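Local coordinates for restriction endonuclease THAI (Thermoplasma acidophilum, PDB 3NDH), which cleaves DNA as a restriction endonuclease of the PD-(D/E)XK clan, probably as a dimer, and grips its specific site by intercalating without flipping bases out, at residues W130-D135 with R159-I164; L69-Y72 with N78-T81. All coordinates share one frame; numbering follows the deposited sequence.

Interaction 2 ties helix 58-74 to strand 79-80, at one border of the mixed sheet within this chain; interaction 1 packs helix 154-164 on the loop that leads into strand 135-141 of the same sheet. Their centres are 25 Å apart and their nearest atoms about 9 Å, so they do not touch. The sodium ion at Asp91 and Ile101 is about 11 Å from the Trp130 side chain and about 12 Å from that of Leu70. DNA comes within about 8 Å of interaction 1 and about 11 Å of interaction 2. Neither contact reaches metal or DNA; the second subunit packs on interaction 2 alone.

Interaction 1 (W130-D135 with R159-I164); sequences WHPRFD and RIFDEI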
ATOM      1  N   TRP A 130       9.445  23.146  -2.251  1.00 21.53           N
ATOM      2  CA  TRP A 130       8.024  22.949  -1.990  1.00 20.49           C
ATOM      3  C   TRP A 130       7.409  24.090  -1.174  1.00 20.24           C
ATOM      4  O   TRP A 130       8.035  24.643  -0.266  1.00 20.74           O
ATOM      5  CB  TRP A 130       7.812  21.621  -1.249  1.00 19.28           C
ATOM      6  CG  TRP A 130       6.369  21.267  -0.977  1.00 18.63           C
ATOM      7  CD1 TRP A 130       5.527  20.600  -1.803  1.00 18.45           C
ATOM      8  CD2 TRP A 130       5.628  21.548   0.215  1.00 17.80           C
ATOM      9  NE1 TRP A 130       4.302  20.465  -1.214  1.00 18.61           N
ATOM     10  CE2 TRP A 130       4.336  21.025   0.034  1.00 16.81           C
ATOM     11  CE3 TRP A 130       5.932  22.193   1.415  1.00 17.64           C
ATOM     12  CZ2 TRP A 130       3.340  21.135   1.009  1.00 16.93           C
ATOM     13  CZ3 TRP A 130       4.943  22.307   2.380  1.00 18.26           C
ATOM     14  CH2 TRP A 130       3.668  21.774   2.174  1.00 17.63           C
ATOM     15  N   HIS A 131       6.160  24.422  -1.493  1.00 19.19           N
ATOM     16  CA  HIS A 131       5.316  25.171  -0.579  1.00 19.08           C
ATOM     17  C   HIS A 131       3.907  24.621  -0.688  1.00 17.82           C
ATOM     18  O   HIS A 131       3.589  23.966  -1.678  1.00 17.48           O
ATOM     19  CB  HIS A 131       5.364  26.684  -0.864  1.00 20.11           C
ATOM     20  CG  HIS A 131       4.649  27.094  -2.112  1.00 22.27           C
ATOM     21  ND1 HIS A 131       3.368  27.604  -2.096  1.00 23.98           N
ATOM     22  CD2 HIS A 131       5.025  27.062  -3.413  1.00 25.15           C
ATOM     23  CE1 HIS A 131       2.986  27.870  -3.332  1.00 24.78           C
ATOM     24  NE2 HIS A 131       3.970  27.546  -4.151  1.00 26.41           N
ATOM     25  N   PRO A 132       3.061  24.886   0.315  1.00 17.55           N
ATOM     26  CA  PRO A 132       1.673  24.398   0.231  1.00 16.91           C
ATOM     27  C   PRO A 132       0.886  25.013  -0.916  1.00 17.09           C
ATOM     28  O   PRO A 132       0.947  26.224  -1.127  1.00 18.60           O
ATOM     29  CB  PRO A 132       1.055  24.825   1.571  1.00 17.09           C
ATOM     30  CG  PRO A 132       2.223  25.094   2.483  1.00 17.94           C
ATOM     31  CD  PRO A 132       3.340  25.557   1.597  1.00 17.82           C
ATOM     32  N   ARG A 133       0.168  24.173  -1.660  0.50 18.42           N
ATOM     33  CA  ARG A 133      -0.665  24.626  -2.775  0.50 18.12           C
ATOM     34  C   ARG A 133      -2.112  24.131  -2.739  0.50 17.57           C
ATOM     35  O   ARG A 133      -2.988  24.752  -3.345  0.50 18.05           O
ATOM     36  CB  ARG A 133      -0.039  24.194  -4.100  0.50 17.69           C
ATOM     37  CG  ARG A 133       1.225  24.928  -4.464  0.50 18.13           C
ATOM     38  CD  ARG A 133       1.639  24.552  -5.891  0.50 19.16           C
ATOM     39  NE  ARG A 133       2.120  23.176  -5.982  0.50 21.78           N
ATOM     40  CZ  ARG A 133       2.419  22.545  -7.120  0.50 23.62           C
ATOM     41  NH1 ARG A 133       2.274  23.153  -8.295  0.50 25.94           N
ATOM     42  NH2 ARG A 133       2.864  21.296  -7.087  0.50 25.32           N
ATOM     43  N   PHE A 134      -2.372  23.019  -2.055  1.00 17.49           N
ATOM     44  CA  PHE A 134      -3.657  22.345  -2.178  1.00 16.90           C
ATOM     45  C   PHE A 134      -4.441  22.251  -0.875  1.00 16.50           C
ATOM     46  O   PHE A 134      -3.893  21.990   0.198  1.00 16.38           O
ATOM     47  CB  PHE A 134      -3.417  20.934  -2.747  1.00 16.62           C
ATOM     48  CG  PHE A 134      -2.528  20.916  -3.958  1.00 16.33           C
ATOM     49  CD1 PHE A 134      -2.876  21.623  -5.092  1.00 18.60           C
ATOM     50  CD2 PHE A 134      -1.327  20.235  -3.955  1.00 16.92           C
ATOM     51  CE1 PHE A 134      -2.057  21.625  -6.220  1.00 17.67           C
ATOM     52  CE2 PHE A 134      -0.496  20.245  -5.077  1.00 18.25           C
ATOM     53  CZ  PHE A 134      -0.857  20.938  -6.196  1.00 18.88           C
ATOM     54  N   ASP A 135      -5.750  22.447  -0.990  1.00 15.73           N
ATOM     55  CA  ASP A 135      -6.691  22.154   0.099  1.00 15.31           C
ATOM     56  C   ASP A 135      -6.451  20.755   0.625  1.00 14.86           C
ATOM     57  O   ASP A 135      -6.213  19.840  -0.158  1.00 14.92           O
ATOM     58  CB  ASP A 135      -8.139  22.263  -0.400  1.00 15.39           C
ATOM     59  CG  ASP A 135      -8.575  23.695  -0.668  1.00 17.03           C
ATOM     60  OD1 ASP A 135      -7.948  24.638  -0.131  1.00 17.15           O
ATOM     61  OD2 ASP A 135      -9.561  23.856  -1.425  1.00 19.57           O
ATOM     62  N   ARG A 159      -0.328  30.546   4.963  0.50 18.77           N
ATOM     63  CA  ARG A 159      -0.135  31.502   6.049  0.50 19.25           C
ATOM     64  C   ARG A 159       0.942  30.998   7.001  0.50 19.54           C
ATOM     65  O   ARG A 159       1.947  31.658   7.228  0.50 20.25           O
ATOM     66  CB  ARG A 159      -1.456  31.708   6.801  0.50 19.09           C
ATOM     67  CG  ARG A 159      -1.366  32.618   8.024  0.50 19.30           C
ATOM     68  CD  ARG A 159      -2.728  32.756   8.708  0.50 20.46           C
ATOM     69  NE  ARG A 159      -3.714  33.330   7.787  0.50 21.64           N
ATOM     70  CZ  ARG A 159      -4.899  32.810   7.478  0.50 21.13           C
ATOM     71  NH1 ARG A 159      -5.329  31.676   8.042  0.50 19.81           N
ATOM     72  NH2 ARG A 159      -5.671  33.440   6.594  0.50 20.31           N
ATOM     73  N   ILE A 160       0.729  29.812   7.548  1.00 19.22           N
ATOM     74  CA  ILE A 160       1.680  29.237   8.524  1.00 19.11           C
ATOM     75  C   ILE A 160       3.091  29.066   7.919  1.00 18.91           C
ATOM     76  O   ILE A 160       4.090  29.422   8.543  1.00 20.11           O
ATOM     77  CB  ILE A 160       1.168  27.888   9.103  1.00 17.91           C
ATOM     78  CG1 ILE A 160      -0.165  28.090   9.843  1.00 19.23           C
ATOM     79  CG2 ILE A 160       2.220  27.205  10.000  1.00 18.63           C
ATOM     80  CD1 ILE A 160      -0.174  29.216  10.879  1.00 20.79           C
ATOM     81  N   PHE A 161       3.154  28.566   6.688  1.00 18.05           N
ATOM     82  CA  PHE A 161       4.416  28.390   5.969  1.00 18.48           C
ATOM     83  C   PHE A 161       5.147  29.714   5.795  1.00 19.91           C
ATOM     84  O   PHE A 161       6.365  29.794   5.989  1.00 20.52           O
ATOM     85  CB  PHE A 161       4.135  27.747   4.605  1.00 17.86           C
ATOM     86  CG  PHE A 161       5.375  27.387   3.824  1.00 17.91           C
ATOM     87  CD1 PHE A 161       5.948  26.129   3.965  1.00 19.73           C
ATOM     88  CD2 PHE A 161       5.970  28.300   2.956  1.00 20.98           C
ATOM     89  CE1 PHE A 161       7.084  25.781   3.263  1.00 20.20           C
ATOM     90  CE2 PHE A 161       7.111  27.949   2.247  1.00 20.63           C
ATOM     91  CZ  PHE A 161       7.664  26.677   2.407  1.00 21.84           C
ATOM     92  N   ASP A 162       4.390  30.745   5.425  1.00 19.93           N
ATOM     93  CA  ASP A 162       4.938  32.098   5.262  1.00 21.49           C
ATOM     94  C   ASP A 162       5.475  32.634   6.588  1.00 21.79           C
ATOM     95  O   ASP A 162       6.486  33.321   6.618  1.00 23.52           O
ATOM     96  CB  ASP A 162       3.859  33.032   4.702  1.00 21.78           C
ATOM     97  CG  ASP A 162       3.582  32.801   3.213  1.00 23.91           C
ATOM     98  OD1 ASP A 162       4.314  32.033   2.556  1.00 25.01           O
ATOM     99  OD2 ASP A 162       2.613  33.401   2.694  1.00 27.36           O
ATOM    100  N   GLU A 163       4.794  32.327   7.684  1.00 21.83           N
ATOM    101  CA  GLU A 163       5.161  32.858   9.003  1.00 22.45           C
ATOM    102  C   GLU A 163       6.368  32.203   9.639  1.00 23.13           C
ATOM    103  O   GLU A 163       7.148  32.881  10.290  1.00 24.28           O
ATOM    104  CB  GLU A 163       3.976  32.736   9.963  1.00 22.63           C
ATOM    105  CG  GLU A 163       2.897  33.737   9.651  1.00 21.88           C
ATOM    106  CD  GLU A 163       1.630  33.510  10.417  1.00 24.66           C
ATOM    107  OE1 GLU A 163       1.320  32.358  10.767  1.00 23.19           O
ATOM    108  OE2 GLU A 163       0.918  34.492  10.646  1.00 27.81           O
ATOM    109  N   ILE A 164       6.518  30.897   9.477  1.00 22.10           N
ATOM    110  CA  ILE A 164       7.564  30.166  10.181  1.00 22.36           C
ATOM    111  C   ILE A 164       8.712  29.750   9.262  1.00 22.23           C
ATOM    112  O   ILE A 164       9.817  29.468   9.730  1.00 22.56           O
ATOM    113  CB  ILE A 164       6.998  28.947  10.968  1.00 21.78           C
ATOM    114  CG1 ILE A 164       6.559  27.809  10.043  1.00 21.12           C
ATOM    115  CG2 ILE A 164       5.839  29.386  11.869  1.00 22.88           C
ATOM    116  CD1 ILE A 164       6.060  26.578  10.790  1.00 21.84           C
TER
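Phe161 reaches out from helix 154-164 and sets one face of its ring against Pro132 and His131 of the loop 130-135, while the far end of the ring meets Trp130. With its CG anti to the backbone N (chi1 -174°), the phenyl group is directed at the loop, and Phe161 alone in 159-164 touches it. The close end is at Pro132, whose CD lies 3.5 Å from Phe161 CG. This CD makes a CH-pi contact over the face, 26° off the ring normal. Pro132 CG settles 3.9 Å from Phe161 CB. Farther out over the same face, His131 CB makes a longer CH-pi contact, 4.2 Å from the centroid of the Phe161 ring. At the far end of the ring Phe161 CZ approaches Trp130 O at 3.4 Å, and the indole brings CZ3 obliquely to within 4.2 Å of Phe161 CE1.

The loop closes a beta-alpha-beta crossover: strand 97-105, helix 120-129 and the parallel strand 135-141, part of the PD-(D/E)XK core. Helix 154-164 follows the next hairpin, and Gln158 just before this segment donates a hydrogen bond to Pro132 O. Tyr169 meets the Phe161 ring edge to face, and Glu89 accepts the indole NE1-H of Trp130, which also stacks with Phe126.

The outer side is looser. His131 offers little more than its CB: CG sits between the backbone N and the carbonyl carbon (chi1 72°), turning the imidazole away from the helix into an exposed position. Asp162, on the exposed flank of the helix, leans toward the loop, but its OD1 remains 6.5 Å from His131 ND1.

Interaction 2 (L69-Y72 with N78-T81); sequences LLIY and NVET
Val79 buries more surface here than any other residue, and it does so by pushing both methyls at the helix turn formed by Leu70 and Ile71. The backbones run close at this point, with 6.0 Å between Val79 CA and Ile71 CA. The two methyls divide the work. CG1, anti to the backbone N (chi1 -177°), joins CB in meeting Ile71 CG1, the nearer pair being Val79 CB and Ile71 CG1 at 3.8 Å. CG2 of Val79 turns to the main chain of the helix, 3.7 Å from Leu70 O, and also touches Leu70 CB at 4.0 Å.

Ile71 passes Val79 at about a right angle. Its CG1 lies beside its own backbone N (chi1 -66°), where it can brush the valine, and the nearly extended second torsion carries Ile71 CD1 onward to Thr81 CG2, 4.2 Å away. Leu70 adds its CB, and its side chain also packs on Leu20 and Leu23 of helix 19-25 and on Val92 of strand 92-94.

After helix 58-74 the chain turns within a few residues into strand 79-80, an outermost strand of the mixed sheet within this chain, and the contact packs the helix on that strand. Glu80 pairs by backbone bonds with Lys93 on strand 92-94; Asn78 ND2 in turn donates to Phe74 O near the helix end. The second subunit also packs here, its Val219 on Ile71 and its Phe215 on Thr81.

No hydrogen bond or salt bridge crosses between the two segments, so helix and strand are held here by the shape of aliphatic branches and by burial of apolar surface, while directional bonds act beside the contact.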
ATOM      1  N   LEU A  69     -17.215  10.052  -0.209  1.00 12.87           N
ATOM      2  CA  LEU A  69     -18.061  11.038   0.475  1.00 12.90           C
ATOM      3  C   LEU A  69     -18.304  12.241  -0.416  1.00 13.63           C
ATOM      4  O   LEU A  69     -19.398  12.753  -0.472  1.00 13.83           O
ATOM      5  CB  LEU A  69     -17.412  11.460   1.803  1.00 13.12           C
ATOM      6  CG  LEU A  69     -18.202  12.446   2.647  1.00 14.08           C
ATOM      7  CD1 LEU A  69     -19.459  11.813   3.189  1.00 14.52           C
ATOM      8  CD2 LEU A  69     -17.286  12.962   3.759  1.00 15.09           C
ATOM      9  N   LEU A  70     -17.266  12.696  -1.106  1.00 13.02           N
ATOM     10  CA  LEU A  70     -17.422  13.811  -2.034  1.00 13.22           C
ATOM     11  C   LEU A  70     -18.361  13.437  -3.171  1.00 13.42           C
ATOM     12  O   LEU A  70     -19.219  14.222  -3.535  1.00 13.86           O
ATOM     13  CB  LEU A  70     -16.088  14.239  -2.622  1.00 13.62           C
ATOM     14  CG  LEU A  70     -14.987  14.594  -1.630  1.00 14.15           C
ATOM     15  CD1 LEU A  70     -13.722  15.025  -2.354  1.00 15.00           C
ATOM     16  CD2 LEU A  70     -15.438  15.662  -0.645  1.00 16.17           C
ATOM     17  N   ILE A  71     -18.207  12.240  -3.723  1.00 13.47           N
ATOM     18  CA  ILE A  71     -19.130  11.785  -4.790  1.00 13.87           C
ATOM     19  C   ILE A  71     -20.569  11.727  -4.280  1.00 14.12           C
ATOM     20  O   ILE A  71     -21.500  12.200  -4.952  1.00 15.26           O
ATOM     21  CB  ILE A  71     -18.738  10.404  -5.342  1.00 13.37           C
ATOM     22  CG1 ILE A  71     -17.376  10.459  -6.070  1.00 13.75           C
ATOM     23  CG2 ILE A  71     -19.822   9.884  -6.280  1.00 14.14           C
ATOM     24  CD1 ILE A  71     -16.692   9.107  -6.294  1.00 14.15           C
ATOM     25  N   TYR A  72     -20.743  11.205  -3.068  1.00 13.59           N
ATOM     26  CA  TYR A  72     -22.061  11.139  -2.439  1.00 13.89           C
ATOM     27  C   TYR A  72     -22.741  12.508  -2.402  1.00 15.29           C
ATOM     28  O   TYR A  72     -23.883  12.625  -2.822  1.00 15.00           O
ATOM     29  CB  TYR A  72     -21.902  10.517  -1.033  1.00 13.74           C
ATOM     30  CG  TYR A  72     -23.158  10.586  -0.164  1.00 13.41           C
ATOM     31  CD1 TYR A  72     -24.321   9.935  -0.533  1.00 13.64           C
ATOM     32  CD2 TYR A  72     -23.154  11.285   1.028  1.00 14.90           C
ATOM     33  CE1 TYR A  72     -25.460  10.002   0.266  1.00 13.59           C
ATOM     34  CE2 TYR A  72     -24.272  11.355   1.822  1.00 15.71           C
ATOM     35  CZ  TYR A  72     -25.416  10.712   1.441  1.00 14.09           C
ATOM     36  OH  TYR A  72     -26.543  10.806   2.256  1.00 18.01           O
ATOM     37  N   ASN A  78     -18.995  15.710 -10.803  1.00 19.41           N
ATOM     38  CA  ASN A  78     -18.275  16.849 -10.216  1.00 18.97           C
ATOM     39  C   ASN A  78     -17.054  16.477  -9.378  1.00 17.07           C
ATOM     40  O   ASN A  78     -16.408  17.345  -8.781  1.00 16.76           O
ATOM     41  CB  ASN A  78     -19.244  17.670  -9.374  1.00 18.94           C
ATOM     42  CG  ASN A  78     -20.372  18.239 -10.195  1.00 21.35           C
ATOM     43  OD1 ASN A  78     -20.132  18.851 -11.240  1.00 21.54           O
ATOM     44  ND2 ASN A  78     -21.608  18.020  -9.755  1.00 23.76           N
ATOM     45  N   VAL A  79     -16.742  15.191  -9.332  1.00 16.15           N
ATOM     46  CA  VAL A  79     -15.593  14.693  -8.592  1.00 15.42           C
ATOM     47  C   VAL A  79     -14.742  13.922  -9.568  1.00 15.94           C
ATOM     48  O   VAL A  79     -15.212  12.964 -10.176  1.00 16.73           O
ATOM     49  CB  VAL A  79     -16.012  13.783  -7.426  1.00 14.54           C
ATOM     50  CG1 VAL A  79     -14.784  13.345  -6.624  1.00 16.55           C
ATOM     51  CG2 VAL A  79     -16.977  14.515  -6.510  1.00 14.78           C
ATOM     52  N   GLU A  80     -13.499  14.346  -9.736  0.50 14.94           N
ATOM     53  CA  GLU A  80     -12.585  13.677 -10.644  0.50 15.30           C
ATOM     54  C   GLU A  80     -11.636  12.807  -9.835  0.50 14.80           C
ATOM     55  O   GLU A  80     -10.760  13.313  -9.126  0.50 14.50           O
ATOM     56  CB  GLU A  80     -11.814  14.701 -11.474  0.50 15.98           C
ATOM     57  CG  GLU A  80     -12.711  15.594 -12.343  0.50 16.98           C
ATOM     58  CD  GLU A  80     -13.426  16.730 -11.584  0.50 18.88           C
ATOM     59  OE1 GLU A  80     -12.835  17.322 -10.655  0.50 18.28           O
ATOM     60  OE2 GLU A  80     -14.589  17.051 -11.939  0.50 23.23           O
ATOM     61  N   THR A  81     -11.826  11.495  -9.944  1.00 14.36           N
ATOM     62  CA  THR A  81     -11.026  10.502  -9.220  1.00 14.48           C
ATOM     63  C   THR A  81      -9.952   9.886 -10.096  1.00 14.66           C
ATOM     64  O   THR A  81      -9.153   9.106  -9.623  1.00 15.33           O
ATOM     65  CB  THR A  81     -11.906   9.373  -8.668  1.00 14.45           C
ATOM     66  OG1 THR A  81     -12.715   8.822  -9.720  1.00 17.11           O
ATOM     67  CG2 THR A  81     -12.814   9.905  -7.554  1.00 16.58           C
TER